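Side-chain contact in alginate biosynthesis protein AlgX (Pseudomonas aeruginosa, PDB 4KNC), which takes part in O-acetylating the exopolysaccharide alginate and protects the polymer from degradation as it crosses the periplasm: residues T55-S60 and F298-D303. Sequence-based numbering, arbitrary orientation.
Sequences TDFGTS and FATHYD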
loop_
_atom_site.group_PDB
_atom_site.type_symbol
_atom_site.label_atom_id
_atom_site.label_comp_id
_atom_site.label_asym_id
_atom_site.label_seq_id
_atom_site.Cartn_x
_atom_site.Cartn_y
_atom_site.Cartn_z
ATOM N N THR A 55 11.059 -9.436 15.461
ATOM C CA THR A 55 12.016 -10.295 14.758
ATOM C C THR A 55 11.351 -11.125 13.679
ATOM O O THR A 55 12.022 -11.844 12.952
ATOM C CB THR A 55 12.720 -11.280 15.710
ATOM O OG1 THR A 55 11.731 -12.065 16.390
ATOM C CG2 THR A 55 13.571 -10.529 16.738
ATOM N N ASP A 56 10.029 -11.039 13.570
ATOM C CA ASP A 56 9.298 -11.849 12.591
ATOM C C ASP A 56 8.938 -11.019 11.364
ATOM O O ASP A 56 8.430 -9.919 11.504
ATOM C CB ASP A 56 8.028 -12.416 13.228
ATOM C CG ASP A 56 7.070 -11.325 13.672
ATOM O OD1 ASP A 56 7.409 -10.583 14.621
ATOM O OD2 ASP A 56 5.991 -11.193 13.054
ATOM N N PHE A 57 9.202 -11.540 10.162
ATOM C CA PHE A 57 8.925 -10.808 8.924
ATOM C C PHE A 57 8.339 -11.741 7.863
ATOM O O PHE A 57 8.472 -12.951 7.967
ATOM C CB PHE A 57 10.204 -10.141 8.392
ATOM C CG PHE A 57 10.737 -9.067 9.294
ATOM C CD1 PHE A 57 10.202 -7.797 9.260
ATOM C CD2 PHE A 57 11.760 -9.336 10.189
ATOM C CE1 PHE A 57 10.669 -6.796 10.111
ATOM C CE2 PHE A 57 12.241 -8.344 11.039
ATOM C CZ PHE A 57 11.694 -7.068 10.995
ATOM N N GLY A 58 7.690 -11.181 6.849
ATOM C CA GLY A 58 7.163 -11.987 5.759
ATOM C C GLY A 58 5.676 -12.297 5.842
ATOM O O GLY A 58 4.892 -11.553 6.443
ATOM N N THR A 59 5.285 -13.403 5.220
ATOM C CA THR A 59 3.892 -13.800 5.168
ATOM C C THR A 59 3.787 -15.313 4.968
ATOM O O THR A 59 4.799 -16.004 4.896
ATOM C CB THR A 59 3.151 -13.085 4.023
ATOM O OG1 THR A 59 1.767 -13.462 4.044
ATOM C CG2 THR A 59 3.759 -13.463 2.671
ATOM N N SER A 60 2.557 -15.811 4.877
ATOM C CA SER A 60 2.293 -17.238 4.679
ATOM C C SER A 60 2.617 -17.686 3.261
ATOM O O SER A 60 2.814 -16.852 2.371
ATOM C CB SER A 60 0.820 -17.524 4.940
ATOM O OG SER A 60 0.024 -16.932 3.932
ATOM N N PHE A 298 5.476 -0.000 1.337
ATOM C CA PHE A 298 4.716 -0.264 2.559
ATOM C C PHE A 298 5.650 -0.791 3.651
ATOM O O PHE A 298 6.798 -1.156 3.373
ATOM C CB PHE A 298 3.576 -1.251 2.293
ATOM C CG PHE A 298 4.013 -2.532 1.640
ATOM C CD1 PHE A 298 4.093 -2.628 0.255
ATOM C CD2 PHE A 298 4.349 -3.644 2.408
ATOM C CE1 PHE A 298 4.511 -3.811 -0.364
ATOM C CE2 PHE A 298 4.763 -4.831 1.801
ATOM C CZ PHE A 298 4.844 -4.911 0.407
ATOM N N ALA A 299 5.153 -0.845 4.884
ATOM C CA ALA A 299 5.950 -1.294 6.015
ATOM C C ALA A 299 5.691 -2.750 6.414
ATOM O O ALA A 299 4.891 -3.453 5.804
ATOM C CB ALA A 299 5.749 -0.365 7.219
ATOM N N THR A 300 6.357 -3.184 7.475
ATOM C CA THR A 300 6.460 -4.605 7.779
ATOM C C THR A 300 5.323 -5.186 8.631
ATOM O O THR A 300 5.358 -6.369 8.963
ATOM C CB THR A 300 7.815 -4.901 8.474
ATOM O OG1 THR A 300 7.946 -4.085 9.655
ATOM C CG2 THR A 300 8.974 -4.593 7.521
ATOM N N HIS A 301 4.324 -4.373 8.987
ATOM C CA HIS A 301 3.266 -4.854 9.882
ATOM C C HIS A 301 1.994 -5.287 9.160
ATOM O O HIS A 301 1.063 -5.760 9.788
ATOM C CB HIS A 301 2.927 -3.808 10.962
ATOM C CG HIS A 301 2.387 -2.523 10.410
ATOM N ND1 HIS A 301 3.195 -1.549 9.857
ATOM C CD2 HIS A 301 1.116 -2.059 10.311
ATOM C CE1 HIS A 301 2.448 -0.534 9.457
ATOM N NE2 HIS A 301 1.183 -0.813 9.728
ATOM N N TYR A 302 1.936 -5.102 7.849
ATOM C CA TYR A 302 0.729 -5.452 7.125
ATOM C C TYR A 302 0.650 -6.932 6.829
ATOM O O TYR A 302 1.671 -7.609 6.674
ATOM C CB TYR A 302 0.629 -4.668 5.824
ATOM C CG TYR A 302 0.559 -3.196 6.051
ATOM C CD1 TYR A 302 -0.556 -2.616 6.657
ATOM C CD2 TYR A 302 1.601 -2.375 5.655
ATOM C CE1 TYR A 302 -0.612 -1.242 6.886
ATOM C CE2 TYR A 302 1.552 -1.029 5.866
ATOM C CZ TYR A 302 0.451 -0.455 6.476
ATOM O OH TYR A 302 0.444 0.910 6.664
ATOM N N ASP A 303 -0.578 -7.425 6.739
ATOM C CA ASP A 303 -0.824 -8.814 6.374
ATOM C C ASP A 303 -0.816 -8.897 4.864
ATOM O O ASP A 303 -1.782 -8.488 4.218
ATOM C CB ASP A 303 -2.179 -9.281 6.917
ATOM C CG ASP A 303 -2.610 -10.628 6.344
ATOM O OD1 ASP A 303 -1.737 -11.406 5.908
ATOM O OD2 ASP A 303 -3.826 -10.910 6.334
HETATM O O HOH W 1 5.448 -8.258 6.372
HETATM O O HOH W 2 2.316 -10.332 6.068
HETATM O O HOH W 3 5.730 -9.082 8.674
HETATM O O HOH W 4 0.624 -12.129 6.332
#
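F57 and T300 touch where two irregular loop segments run past each other, their CA atoms 6.8 Å apart, and the backbones stay about as far apart at T59 and D303, where the CA atoms are separated by 7.0 Å. The direct contact is an edge contact: the CD1-CE1 rim of the F57 ring meets T300, whose CB lies near the ring plane, 3.8 Å from F57 CE1. T300 CG2 is equally near F57 CD1, and T300 OG1 is almost as close, 3.9 Å from F57 CE1, so the whole branched end of T300 lies along this rim. F57 reaches it with CG anti to its carbonyl carbon (chi1 -65°), while Y85, N113 and T117 also pack on its side chain.

Beyond this pair, water spans the separation. One molecule donates to both G58 O and Y302 O, each 2.9 Å from the water oxygen. Two others lie between G58 O and T300 O, but their links to G58 O are weak. At the outer end, T59 OG1 and D303 OD1 are 4.5 Å apart. A fourth water hydrogen-bonds T59 OG1, 2.9 Å from its oxygen, but its approach to D303 OD1 is unusually short (2.5 Å), so this bridge is doubtful in detail. D303 OD1 additionally accepts from A305 N, which helps hold the carboxylate in place.

T300 sits inside a type I beta turn from A299 to Y302, just after strand 293-298 of the parallel sheet, whereas S60 is the N-cap of helix 61-76, its OG bonded to G63 N. The contact is thus a water-mediated loop-to-loop junction at the surface of the SGNH hydrolase-like domain.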